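Local coordinates for YcgJ protein (PDB 1XXL) that probably acts as a methyltransferase that uses S-adenosylmethionine as its methyl donor, although its substrate is not known, at residues A78-P84 with E109-V113. Residues are numbered along the deposited sequence; the frame is centred on the assembly and turned at random.
Sequences AESLPFP and EVARV
The loop that leaves strand 71-75 of the Rossmann-like methyltransferase sheet is clamped to the last turn of helix 103-113 by a glutamate and an arginine working as a pair. Glu-109 OE2 accepts a hydrogen bond from Leu-81 N (2.8 Å, bent at 136°) on its anti lone pair, while its CB and CG pack against the carbonyl oxygen of Ala-78. Being one helical turn apart, Glu-109 and Arg-112 can join side-on: Arg-112 NE donates to Glu-109 OE1 at 3.0 Å and Arg-112 NH2 almost straight (178°) to Glu-109 OE2, both carboxylate oxygens being met out of their plane. The Arg-112 chain, extended through chi2 and bent at chi3 (73°), then carries the outer edge of the guanidinium to the loop, where NH1 (2.9 Å) and NH2 (3.2 Å) converge on the carbonyl oxygen of Phe-83, in the plane of that carbonyl. NH1 also forms a salt bridge with Asp-85. An alanine in place of Arg-112 would probably leave the Glu-109 carboxylate without its countercharge and the Phe-83 oxygen without these two donors. Early in this loop, which runs on to strand 88-94, Ala-78 and Glu-79 are assigned to the S-adenosylmethionine site, and Glu-109 packs against the backbone of both. Beneath the polar layer, branched aliphatic residues suit the buried side: Leu-81 CD1 meets Val-113 CG2 at 3.7 Å, their side chains crossing at about a right angle, and Leu-81 also rests on Leu-26 of the central strand 24-28. Val-113 CG1 covers one face of the guanidinium, offset toward its rim, and lies 4.1 Å from Phe-83 CB.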
ATOM      1  N   ALA A  78       6.097   3.714 -10.067  1.00 19.68           N
ATOM      2  CA  ALA A  78       5.650   2.390 -10.503  1.00 19.58           C
ATOM      3  C   ALA A  78       5.181   2.384 -11.951  1.00 19.11           C
ATOM      4  O   ALA A  78       5.265   1.360 -12.634  1.00 19.17           O
ATOM      5  CB  ALA A  78       4.513   1.913  -9.592  1.00 19.96           C
ATOM      6  N   GLU A  79       4.666   3.516 -12.424  1.00 18.98           N
ATOM      7  CA  GLU A  79       4.146   3.594 -13.793  1.00 19.86           C
ATOM      8  C   GLU A  79       5.252   3.540 -14.843  1.00 19.59           C
ATOM      9  O   GLU A  79       4.982   3.313 -15.999  1.00 20.64           O
ATOM     10  CB  GLU A  79       3.308   4.865 -13.997  1.00 19.87           C
ATOM     11  CG  GLU A  79       1.947   4.808 -13.315  1.00 21.52           C
ATOM     12  CD  GLU A  79       1.940   5.323 -11.887  1.00 23.01           C
ATOM     13  OE1 GLU A  79       3.006   5.735 -11.364  1.00 22.84           O
ATOM     14  OE2 GLU A  79       0.843   5.340 -11.288  1.00 24.25           O
ATOM     15  N   SER A  80       6.490   3.763 -14.435  1.00 19.78           N
ATOM     16  CA  SER A  80       7.633   3.671 -15.345  1.00 20.44           C
ATOM     17  C   SER A  80       8.846   3.190 -14.587  1.00 19.01           C
ATOM     18  O   SER A  80       9.658   3.972 -14.133  1.00 19.94           O
ATOM     19  CB  SER A  80       7.925   5.037 -15.984  1.00 21.38           C
ATOM     20  OG  SER A  80       8.841   4.889 -17.068  1.00 25.91           O
ATOM     21  N   LEU A  81       8.941   1.888 -14.410  1.00 18.16           N
ATOM     22  CA  LEU A  81      10.098   1.281 -13.774  1.00 17.01           C
ATOM     23  C   LEU A  81      11.229   1.144 -14.803  1.00 16.60           C
ATOM     24  O   LEU A  81      11.007   0.680 -15.920  1.00 16.02           O
ATOM     25  CB  LEU A  81       9.745  -0.092 -13.217  1.00 17.06           C
ATOM     26  CG  LEU A  81       8.679  -0.095 -12.138  1.00 17.64           C
ATOM     27  CD1 LEU A  81       8.277  -1.524 -11.828  1.00 18.44           C
ATOM     28  CD2 LEU A  81       9.171   0.637 -10.893  1.00 16.69           C
ATOM     29  N   PRO A  82      12.445   1.546 -14.423  1.00 15.89           N
ATOM     30  CA  PRO A  82      13.561   1.505 -15.356  1.00 15.59           C
ATOM     31  C   PRO A  82      14.222   0.130 -15.562  1.00 14.81           C
ATOM     32  O   PRO A  82      15.122   0.010 -16.377  1.00 14.50           O
ATOM     33  CB  PRO A  82      14.546   2.488 -14.710  1.00 15.71           C
ATOM     34  CG  PRO A  82      14.319   2.281 -13.207  1.00 14.99           C
ATOM     35  CD  PRO A  82      12.832   2.133 -13.117  1.00 16.23           C
ATOM     36  N   PHE A  83      13.752  -0.901 -14.865  1.00 14.75           N
ATOM     37  CA  PHE A  83      14.471  -2.149 -14.737  1.00 14.44           C
ATOM     38  C   PHE A  83      14.164  -3.037 -15.900  1.00 14.47           C
ATOM     39  O   PHE A  83      13.142  -2.859 -16.539  1.00 14.64           O
ATOM     40  CB  PHE A  83      14.110  -2.845 -13.414  1.00 14.67           C
ATOM     41  CG  PHE A  83      14.313  -1.957 -12.221  1.00 14.41           C
ATOM     42  CD1 PHE A  83      15.595  -1.593 -11.833  1.00 14.57           C
ATOM     43  CD2 PHE A  83      13.239  -1.445 -11.534  1.00 13.33           C
ATOM     44  CE1 PHE A  83      15.804  -0.755 -10.753  1.00 15.82           C
ATOM     45  CE2 PHE A  83      13.436  -0.596 -10.450  1.00 16.17           C
ATOM     46  CZ  PHE A  83      14.715  -0.243 -10.059  1.00 15.27           C
ATOM     47  N   PRO A  84      15.052  -4.002 -16.189  1.00 14.66           N
ATOM     48  CA  PRO A  84      14.801  -4.948 -17.276  1.00 15.43           C
ATOM     49  C   PRO A  84      13.599  -5.868 -17.002  1.00 15.35           C
ATOM     50  O   PRO A  84      13.228  -6.074 -15.848  1.00 15.56           O
ATOM     51  CB  PRO A  84      16.080  -5.794 -17.298  1.00 15.39           C
ATOM     52  CG  PRO A  84      17.063  -5.061 -16.512  1.00 15.87           C
ATOM     53  CD  PRO A  84      16.329  -4.281 -15.513  1.00 14.32           C
ATOM     54  N   GLU A 109       3.626  -2.715 -15.310  1.00 13.12           N
ATOM     55  CA  GLU A 109       5.069  -2.585 -15.068  1.00 13.64           C
ATOM     56  C   GLU A 109       5.585  -3.606 -14.041  1.00 12.83           C
ATOM     57  O   GLU A 109       6.641  -4.209 -14.248  1.00 12.09           O
ATOM     58  CB  GLU A 109       5.410  -1.156 -14.612  1.00 13.66           C
ATOM     59  CG  GLU A 109       5.512  -0.160 -15.738  1.00 15.63           C
ATOM     60  CD  GLU A 109       6.742  -0.385 -16.640  1.00 18.27           C
ATOM     61  OE1 GLU A 109       6.548  -0.991 -17.722  1.00 19.66           O
ATOM     62  OE2 GLU A 109       7.882   0.024 -16.285  1.00 17.34           O
ATOM     63  N   VAL A 110       4.831  -3.791 -12.950  1.00 12.26           N
ATOM     64  CA  VAL A 110       5.143  -4.806 -11.956  1.00 12.62           C
ATOM     65  C   VAL A 110       5.248  -6.168 -12.631  1.00 12.52           C
ATOM     66  O   VAL A 110       6.238  -6.863 -12.439  1.00 11.13           O
ATOM     67  CB  VAL A 110       4.095  -4.861 -10.823  1.00 12.75           C
ATOM     68  CG1 VAL A 110       4.184  -6.157 -10.041  1.00 13.80           C
ATOM     69  CG2 VAL A 110       4.264  -3.678  -9.912  1.00 13.34           C
ATOM     70  N   ALA A 111       4.239  -6.544 -13.430  1.00 12.38           N
ATOM     71  CA  ALA A 111       4.266  -7.832 -14.100  1.00 12.70           C
ATOM     72  C   ALA A 111       5.453  -7.958 -15.040  1.00 13.16           C
ATOM     73  O   ALA A 111       6.070  -9.029 -15.113  1.00 14.47           O
ATOM     74  CB  ALA A 111       2.946  -8.093 -14.864  1.00 13.50           C
ATOM     75  N   ARG A 112       5.792  -6.878 -15.751  1.00 12.65           N
ATOM     76  CA  ARG A 112       6.914  -6.900 -16.695  1.00 12.77           C
ATOM     77  C   ARG A 112       8.252  -7.214 -16.007  1.00 12.69           C
ATOM     78  O   ARG A 112       8.991  -8.078 -16.459  1.00 12.21           O
ATOM     79  CB  ARG A 112       7.014  -5.566 -17.469  1.00 12.88           C
ATOM     80  CG  ARG A 112       8.178  -5.502 -18.391  1.00 12.16           C
ATOM     81  CD  ARG A 112       8.228  -4.182 -19.131  1.00 13.28           C
ATOM     82  NE  ARG A 112       8.640  -3.090 -18.271  1.00 12.70           N
ATOM     83  CZ  ARG A 112       9.885  -2.892 -17.842  1.00 13.50           C
ATOM     84  NH1 ARG A 112      10.847  -3.715 -18.181  1.00 14.02           N
ATOM     85  NH2 ARG A 112      10.161  -1.864 -17.068  1.00 15.05           N
ATOM     86  N   VAL A 113       8.546  -6.517 -14.912  1.00 13.19           N
ATOM     87  CA  VAL A 113       9.831  -6.660 -14.205  1.00 12.96           C
ATOM     88  C   VAL A 113       9.908  -7.855 -13.251  1.00 13.26           C
ATOM     89  O   VAL A 113      10.998  -8.200 -12.788  1.00 12.18           O
ATOM     90  CB  VAL A 113      10.268  -5.347 -13.453  1.00 12.80           C
ATOM     91  CG1 VAL A 113      10.325  -4.188 -14.406  1.00 12.34           C
ATOM     92  CG2 VAL A 113       9.370  -5.020 -12.275  1.00 12.97           C
TER